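Local coordinates for protein nidogen-1 (Mus musculus, PDB 1GL4) that is a basement-membrane glycoprotein that associates tightly with laminin and also binds collagen IV and perlecan, the last through the domain seen here, at residues 103-108 against 140-145. Residues are numbered along the deposited sequence; the frame is centred on the assembly and turned at random.
Sequences LPLAPI and VTFLGH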
ATOM      1  N   LEU A 103      -3.378  12.997  -7.058  1.00 11.56           N
ATOM      2  CA  LEU A 103      -4.377  12.376  -6.186  1.00 12.38           C
ATOM      3  C   LEU A 103      -5.090  11.138  -6.727  1.00 12.01           C
ATOM      4  O   LEU A 103      -5.355  10.197  -5.980  1.00 11.78           O
ATOM      5  CB  LEU A 103      -5.421  13.414  -5.750  1.00 11.11           C
ATOM      6  CG  LEU A 103      -4.969  14.371  -4.636  1.00 13.46           C
ATOM      7  CD1 LEU A 103      -6.031  15.431  -4.390  1.00  9.61           C
ATOM      8  CD2 LEU A 103      -4.701  13.574  -3.360  1.00 13.53           C
ATOM      9  N   PRO A 104      -5.421  11.115  -8.028  1.00 12.58           N
ATOM     10  CA  PRO A 104      -6.110   9.934  -8.560  1.00 12.49           C
ATOM     11  C   PRO A 104      -5.221   8.694  -8.693  1.00 13.11           C
ATOM     12  O   PRO A 104      -5.724   7.585  -8.856  1.00 12.30           O
ATOM     13  CB  PRO A 104      -6.601  10.403  -9.936  1.00 13.05           C
ATOM     14  CG  PRO A 104      -6.646  11.904  -9.816  1.00 14.57           C
ATOM     15  CD  PRO A 104      -5.407  12.203  -9.017  1.00 12.57           C
ATOM     16  N   LEU A 105      -3.909   8.886  -8.608  1.00 12.30           N
ATOM     17  CA  LEU A 105      -2.956   7.789  -8.791  1.00 13.68           C
ATOM     18  C   LEU A 105      -2.671   6.880  -7.597  1.00 11.91           C
ATOM     19  O   LEU A 105      -1.514   6.551  -7.319  1.00 13.40           O
ATOM     20  CB  LEU A 105      -1.638   8.357  -9.323  1.00 15.83           C
ATOM     21  CG  LEU A 105      -1.793   9.313 -10.513  1.00 17.68           C
ATOM     22  CD1 LEU A 105      -0.436   9.883 -10.901  1.00 19.36           C
ATOM     23  CD2 LEU A 105      -2.420   8.576 -11.682  1.00 19.67           C
ATOM     24  N   ALA A 106      -3.724   6.447  -6.915  1.00 11.54           N
ATOM     25  CA  ALA A 106      -3.583   5.561  -5.769  1.00 11.98           C
ATOM     26  C   ALA A 106      -2.764   4.298  -6.080  1.00 13.09           C
ATOM     27  O   ALA A 106      -2.096   3.762  -5.196  1.00 12.48           O
ATOM     28  CB  ALA A 106      -4.959   5.172  -5.246  1.00 14.01           C
ATOM     29  N   PRO A 107      -2.826   3.792  -7.330  1.00 12.35           N
ATOM     30  CA  PRO A 107      -2.060   2.590  -7.683  1.00 11.73           C
ATOM     31  C   PRO A 107      -0.548   2.714  -7.468  1.00 13.19           C
ATOM     32  O   PRO A 107       0.176   1.717  -7.526  1.00 11.07           O
ATOM     33  CB  PRO A 107      -2.426   2.368  -9.148  1.00 12.59           C
ATOM     34  CG  PRO A 107      -3.852   2.818  -9.190  1.00 12.56           C
ATOM     35  CD  PRO A 107      -3.793   4.114  -8.398  1.00 11.35           C
ATOM     36  N   ILE A 108      -0.065   3.933  -7.238  1.00 12.01           N
ATOM     37  CA  ILE A 108       1.356   4.124  -6.971  1.00 12.43           C
ATOM     38  C   ILE A 108       1.645   3.362  -5.678  1.00 14.05           C
ATOM     39  O   ILE A 108       2.664   2.684  -5.555  1.00 14.76           O
ATOM     40  CB  ILE A 108       1.711   5.623  -6.789  1.00 12.80           C
ATOM     41  CG1 ILE A 108       1.758   6.316  -8.152  1.00 10.39           C
ATOM     42  CG2 ILE A 108       3.055   5.768  -6.082  1.00 14.68           C
ATOM     43  CD1 ILE A 108       1.998   7.821  -8.060  1.00 14.16           C
ATOM     44  N   VAL A 140      -0.639   4.674 -17.518  1.00 13.59           N
ATOM     45  CA  VAL A 140      -2.003   5.113 -17.273  1.00 12.65           C
ATOM     46  C   VAL A 140      -2.405   6.168 -18.297  1.00 14.14           C
ATOM     47  O   VAL A 140      -1.687   7.146 -18.522  1.00 13.24           O
ATOM     48  CB  VAL A 140      -2.182   5.676 -15.837  1.00 15.04           C
ATOM     49  CG1 VAL A 140      -1.286   6.879 -15.621  1.00 13.46           C
ATOM     50  CG2 VAL A 140      -3.634   6.047 -15.603  1.00 15.65           C
ATOM     51  N   THR A 141      -3.544   5.943 -18.940  1.00 12.39           N
ATOM     52  CA  THR A 141      -4.069   6.874 -19.926  1.00 12.20           C
ATOM     53  C   THR A 141      -5.337   7.479 -19.343  1.00 12.65           C
ATOM     54  O   THR A 141      -6.206   6.748 -18.865  1.00 11.90           O
ATOM     55  CB  THR A 141      -4.452   6.162 -21.246  1.00 13.77           C
ATOM     56  OG1 THR A 141      -3.299   5.528 -21.812  1.00 13.73           O
ATOM     57  CG2 THR A 141      -4.994   7.174 -22.249  1.00 15.79           C
ATOM     58  N   PHE A 142      -5.425   8.808 -19.350  1.00 14.17           N
ATOM     59  CA  PHE A 142      -6.616   9.496 -18.854  1.00 14.49           C
ATOM     60  C   PHE A 142      -7.443   9.767 -20.110  1.00 15.43           C
ATOM     61  O   PHE A 142      -7.054  10.574 -20.959  1.00 15.84           O
ATOM     62  CB  PHE A 142      -6.247  10.816 -18.164  1.00 13.57           C
ATOM     63  CG  PHE A 142      -5.434  10.644 -16.905  1.00 15.72           C
ATOM     64  CD1 PHE A 142      -4.088  10.289 -16.967  1.00 15.20           C
ATOM     65  CD2 PHE A 142      -6.016  10.843 -15.653  1.00 16.05           C
ATOM     66  CE1 PHE A 142      -3.328  10.136 -15.799  1.00 16.33           C
ATOM     67  CE2 PHE A 142      -5.263  10.692 -14.479  1.00 18.26           C
ATOM     68  CZ  PHE A 142      -3.913  10.337 -14.558  1.00 15.81           C
ATOM     69  N   LEU A 143      -8.573   9.082 -20.233  1.00 15.26           N
ATOM     70  CA  LEU A 143      -9.420   9.218 -21.412  1.00 15.34           C
ATOM     71  C   LEU A 143      -9.865  10.651 -21.698  1.00 14.75           C
ATOM     72  O   LEU A 143     -10.437  11.320 -20.842  1.00 13.21           O
ATOM     73  CB  LEU A 143     -10.643   8.301 -21.286  1.00 16.96           C
ATOM     74  CG  LEU A 143     -10.359   6.839 -20.910  1.00 20.10           C
ATOM     75  CD1 LEU A 143     -11.615   6.009 -21.165  1.00 23.17           C
ATOM     76  CD2 LEU A 143      -9.193   6.292 -21.723  1.00 24.48           C
ATOM     77  N   GLY A 144      -9.586  11.111 -22.914  1.00 15.88           N
ATOM     78  CA  GLY A 144      -9.962  12.459 -23.310  1.00 16.72           C
ATOM     79  C   GLY A 144      -8.852  13.479 -23.128  1.00 16.62           C
ATOM     80  O   GLY A 144      -9.010  14.645 -23.483  1.00 15.56           O
ATOM     81  N   HIS A 145      -7.719  13.043 -22.583  1.00 16.16           N
ATOM     82  CA  HIS A 145      -6.587  13.937 -22.351  1.00 15.12           C
ATOM     83  C   HIS A 145      -5.331  13.456 -23.089  1.00 14.49           C
ATOM     84  O   HIS A 145      -5.145  12.263 -23.283  1.00 14.04           O
ATOM     85  CB  HIS A 145      -6.342  14.036 -20.842  1.00 16.72           C
ATOM     86  CG  HIS A 145      -7.527  14.543 -20.083  1.00 17.76           C
ATOM     87  ND1 HIS A 145      -7.921  15.864 -20.111  1.00 20.89           N
ATOM     88  CD2 HIS A 145      -8.440  13.897 -19.318  1.00 19.93           C
ATOM     89  CE1 HIS A 145      -9.024  16.010 -19.399  1.00 19.38           C
ATOM     90  NE2 HIS A 145      -9.359  14.830 -18.906  1.00 21.21           N
TER
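Two donors converge on Pro104 O, Tyr225 OH through a hydrogen bond and Ala106 N through the weak bond that closes an inverse gamma turn, and Leu105 at the centre of this turn reaches across to Phe142 and Val140. With CG of Leu105 turned opposite its own carbonyl carbon (chi1 -49°), one methyl is carried over to strand 133-142. That methyl, CD2, meets CZ of Phe142 at 3.7 Å, approaching the ring obliquely, and the two side chains cross at about a right angle. A looser touch follows two residues back on the strand, where CG1 of Val140 lies 4.4 Å from the same CD2. A type II turn runs from Phe142 to His145, closed by His145 N on Phe142 O at 3.0 Å, with Gly144 at a positive phi. Trp227 packs on both Leu105 and Val140, as does Leu149, while Tyr207 touches Pro104 and Phe142. Between Leu105 and this strand of the G2 beta-barrel the contact is thus buried hydrocarbon, held by shape rather than by directed bonds, while polar ties to the barrel wall, Pro104 O to Tyr225 and Pro107 O to Arg136, lie beside it.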